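Long-range contact in salicylic acid-binding protein 2 (Nicotiana tabacum, PDB 1Y7H), which hydrolyses methyl salicylate to salicylic acid and methanol as part of the signalling that activates systemic acquired resistance in plants: residues B[100-105]-B[201-206]. Residues are numbered along the deposited sequence; the frame is centred on the assembly and turned at random.
Sequences AAVFLA and KRVYIV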
ATOM      1  N   ALA B 100      -8.135  -4.419 -26.602  1.00 16.24           N
ATOM      2  CA  ALA B 100      -7.917  -5.849 -26.395  1.00 15.90           C
ATOM      3  C   ALA B 100      -7.751  -6.112 -24.905  1.00 16.52           C
ATOM      4  O   ALA B 100      -7.155  -5.308 -24.183  1.00 17.96           O
ATOM      5  CB  ALA B 100      -6.683  -6.329 -27.147  1.00 15.92           C
ATOM      6  N   ALA B 101      -8.287  -7.241 -24.453  1.00 14.28           N
ATOM      7  CA  ALA B 101      -8.216  -7.634 -23.051  1.00 12.62           C
ATOM      8  C   ALA B 101      -7.024  -8.559 -22.796  1.00 12.27           C
ATOM      9  O   ALA B 101      -6.839  -9.567 -23.486  1.00 12.58           O
ATOM     10  CB  ALA B 101      -9.514  -8.332 -22.648  1.00 11.03           C
ATOM     11  N   VAL B 102      -6.216  -8.227 -21.798  1.00 10.82           N
ATOM     12  CA  VAL B 102      -5.068  -9.055 -21.491  1.00  8.63           C
ATOM     13  C   VAL B 102      -5.211  -9.732 -20.144  1.00  9.40           C
ATOM     14  O   VAL B 102      -5.516  -9.098 -19.131  1.00 10.31           O
ATOM     15  CB  VAL B 102      -3.765  -8.242 -21.546  1.00  8.03           C
ATOM     16  CG1 VAL B 102      -2.572  -9.154 -21.263  1.00  8.94           C
ATOM     17  CG2 VAL B 102      -3.617  -7.610 -22.925  1.00  4.51           C
ATOM     18  N   PHE B 103      -5.015 -11.044 -20.148  1.00 10.51           N
ATOM     19  CA  PHE B 103      -5.126 -11.825 -18.928  1.00 11.39           C
ATOM     20  C   PHE B 103      -3.769 -12.363 -18.457  1.00 12.50           C
ATOM     21  O   PHE B 103      -3.270 -13.397 -18.933  1.00 11.16           O
ATOM     22  CB  PHE B 103      -6.134 -12.958 -19.133  1.00  9.49           C
ATOM     23  CG  PHE B 103      -7.530 -12.471 -19.461  1.00 11.93           C
ATOM     24  CD1 PHE B 103      -7.908 -12.220 -20.784  1.00 13.59           C
ATOM     25  CD2 PHE B 103      -8.464 -12.241 -18.442  1.00 10.18           C
ATOM     26  CE1 PHE B 103      -9.194 -11.755 -21.086  1.00 13.05           C
ATOM     27  CE2 PHE B 103      -9.749 -11.777 -18.732  1.00  9.43           C
ATOM     28  CZ  PHE B 103     -10.117 -11.532 -20.057  1.00 12.18           C
ATOM     29  N   LEU B 104      -3.178 -11.631 -17.514  1.00 12.39           N
ATOM     30  CA  LEU B 104      -1.890 -11.991 -16.934  1.00 12.58           C
ATOM     31  C   LEU B 104      -2.148 -12.954 -15.789  1.00 13.01           C
ATOM     32  O   LEU B 104      -2.658 -12.555 -14.741  1.00 12.02           O
ATOM     33  CB  LEU B 104      -1.172 -10.741 -16.414  1.00 12.47           C
ATOM     34  CG  LEU B 104       0.122 -10.935 -15.629  1.00 11.78           C
ATOM     35  CD1 LEU B 104       1.218 -11.440 -16.532  1.00 14.32           C
ATOM     36  CD2 LEU B 104       0.512  -9.611 -15.007  1.00 13.07           C
ATOM     37  N   ALA B 105      -1.813 -14.226 -16.017  1.00 14.43           N
ATOM     38  CA  ALA B 105      -1.986 -15.292 -15.026  1.00 14.78           C
ATOM     39  C   ALA B 105      -3.284 -15.123 -14.262  1.00 15.18           C
ATOM     40  O   ALA B 105      -3.292 -15.112 -13.031  1.00 15.94           O
ATOM     41  CB  ALA B 105      -0.815 -15.295 -14.055  1.00 15.36           C
ATOM     42  N   LYS B 201     -11.076  -8.968 -28.437  1.00 15.59           N
ATOM     43  CA  LYS B 201      -9.943  -9.875 -28.594  1.00 17.39           C
ATOM     44  C   LYS B 201      -9.331 -10.120 -27.228  1.00 18.59           C
ATOM     45  O   LYS B 201      -9.212  -9.202 -26.408  1.00 17.43           O
ATOM     46  CB  LYS B 201      -8.875  -9.285 -29.521  1.00 18.98           C
ATOM     47  CG  LYS B 201      -9.235  -9.307 -30.990  1.00 21.46           C
ATOM     48  CD  LYS B 201      -8.159  -8.643 -31.840  1.00 24.26           C
ATOM     49  CE  LYS B 201      -8.299  -9.047 -33.308  1.00 26.04           C
ATOM     50  NZ  LYS B 201      -9.678  -8.781 -33.836  1.00 26.39           N
ATOM     51  N   ARG B 202      -8.936 -11.366 -26.993  1.00 18.83           N
ATOM     52  CA  ARG B 202      -8.346 -11.751 -25.726  1.00 17.11           C
ATOM     53  C   ARG B 202      -6.880 -12.129 -25.864  1.00 17.04           C
ATOM     54  O   ARG B 202      -6.484 -12.818 -26.806  1.00 16.79           O
ATOM     55  CB  ARG B 202      -9.130 -12.920 -25.127  1.00 17.86           C
ATOM     56  CG  ARG B 202     -10.631 -12.658 -25.022  1.00 18.23           C
ATOM     57  CD  ARG B 202     -11.277 -13.538 -23.970  1.00 18.46           C
ATOM     58  NE  ARG B 202     -11.350 -14.949 -24.339  1.00 20.31           N
ATOM     59  CZ  ARG B 202     -12.191 -15.451 -25.243  1.00 20.81           C
ATOM     60  NH1 ARG B 202     -12.191 -16.756 -25.508  1.00 17.26           N
ATOM     61  NH2 ARG B 202     -13.028 -14.647 -25.885  1.00 18.02           N
ATOM     62  N   VAL B 203      -6.079 -11.661 -24.911  1.00 16.33           N
ATOM     63  CA  VAL B 203      -4.651 -11.939 -24.871  1.00 13.40           C
ATOM     64  C   VAL B 203      -4.348 -12.487 -23.495  1.00 11.91           C
ATOM     65  O   VAL B 203      -4.826 -11.945 -22.513  1.00 11.99           O
ATOM     66  CB  VAL B 203      -3.831 -10.667 -25.083  1.00 14.79           C
ATOM     67  CG1 VAL B 203      -2.363 -10.954 -24.783  1.00 15.14           C
ATOM     68  CG2 VAL B 203      -3.995 -10.180 -26.527  1.00 14.31           C
ATOM     69  N   TYR B 204      -3.557 -13.553 -23.429  1.00 11.22           N
ATOM     70  CA  TYR B 204      -3.217 -14.179 -22.157  1.00 10.75           C
ATOM     71  C   TYR B 204      -1.694 -14.268 -21.933  1.00 12.90           C
ATOM     72  O   TYR B 204      -0.956 -14.730 -22.805  1.00 15.37           O
ATOM     73  CB  TYR B 204      -3.863 -15.578 -22.102  1.00  7.37           C
ATOM     74  CG  TYR B 204      -3.946 -16.207 -20.723  1.00  2.04           C
ATOM     75  CD1 TYR B 204      -2.812 -16.661 -20.086  1.00  1.44           C
ATOM     76  CD2 TYR B 204      -5.161 -16.331 -20.051  1.00  3.29           C
ATOM     77  CE1 TYR B 204      -2.863 -17.222 -18.820  1.00  1.00           C
ATOM     78  CE2 TYR B 204      -5.225 -16.895 -18.757  1.00  1.00           C
ATOM     79  CZ  TYR B 204      -4.059 -17.336 -18.160  1.00  1.00           C
ATOM     80  OH  TYR B 204      -4.062 -17.893 -16.908  1.00  1.00           O
ATOM     81  N   ILE B 205      -1.235 -13.804 -20.770  1.00 12.97           N
ATOM     82  CA  ILE B 205       0.185 -13.838 -20.401  1.00 12.03           C
ATOM     83  C   ILE B 205       0.395 -14.898 -19.303  1.00 11.74           C
ATOM     84  O   ILE B 205       0.055 -14.687 -18.129  1.00  9.79           O
ATOM     85  CB  ILE B 205       0.686 -12.442 -19.876  1.00 12.58           C
ATOM     86  CG1 ILE B 205       0.516 -11.374 -20.960  1.00 11.10           C
ATOM     87  CG2 ILE B 205       2.158 -12.521 -19.461  1.00 12.02           C
ATOM     88  CD1 ILE B 205       1.142 -10.033 -20.614  1.00 11.30           C
ATOM     89  N   VAL B 206       0.980 -16.025 -19.707  1.00 12.80           N
ATOM     90  CA  VAL B 206       1.250 -17.173 -18.835  1.00 13.38           C
ATOM     91  C   VAL B 206       2.482 -16.996 -17.955  1.00 14.71           C
ATOM     92  O   VAL B 206       3.540 -16.593 -18.441  1.00 17.33           O
ATOM     93  CB  VAL B 206       1.482 -18.466 -19.681  1.00 12.83           C
ATOM     94  CG1 VAL B 206       1.701 -19.674 -18.769  1.00 11.62           C
ATOM     95  CG2 VAL B 206       0.332 -18.693 -20.621  1.00 12.01           C
TER
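The ring of Tyr-204 lies over the backbone carbonyl of Phe-103, with Phe-103 O 3.4 Å above the ring plane and offset toward its rim. CG of Tyr-204 is anti to the backbone N (chi1 -163°), which puts CG beside its own carbonyl carbon and sends the ring along the strands towards their C-terminal ends, over the Phe-103 carbonyl. Its CD2 meets Phe-103 CB at 3.6 Å. The two strands, 100-104 and 202-206, are adjacent and parallel in the central sheet of the alpha/beta hydrolase fold. Five backbone hydrogen bonds alternate between them, from Ala-101 N to Lys-201 O at one end to Ala-105 N to Ile-205 O at the other. Ala-101, Phe-103 and Ala-105 donate from one segment, Val-203 and Ile-205 from the other.

Phe-103 and Tyr-204 share one face of the sheet with Ala-101 and Arg-202. The Phe-103 ring turns the other way along this face, with CE1 4.0 Å from Arg-202 CD and its edge near Val-203 O. Helix 83-93 covers this ring through Leu-87 and Met-91, and helix 215-224 packs on Tyr-204.

Val-102, Val-203, Leu-104 and Ile-205 lie on the opposite face, against Ile-255 and Leu-248 of helix 245-258. Val-102 and Val-203 run side by side, CG2 of the first 3.7 Å from CB of the second. Val-102 CG1 reaches along to Ile-205 CG1, and Leu-104 CD1 rests against CG2 of the same isoleucine.

The C-terminal ends of the strands lead to the catalytic centre: the side chain of Ala-105 touches Asp-210 of the charge relay system, while Tyr-204 OH approaches Ala-105 CA at 3.8 Å and hydrogen-bonds to Ala-106 O.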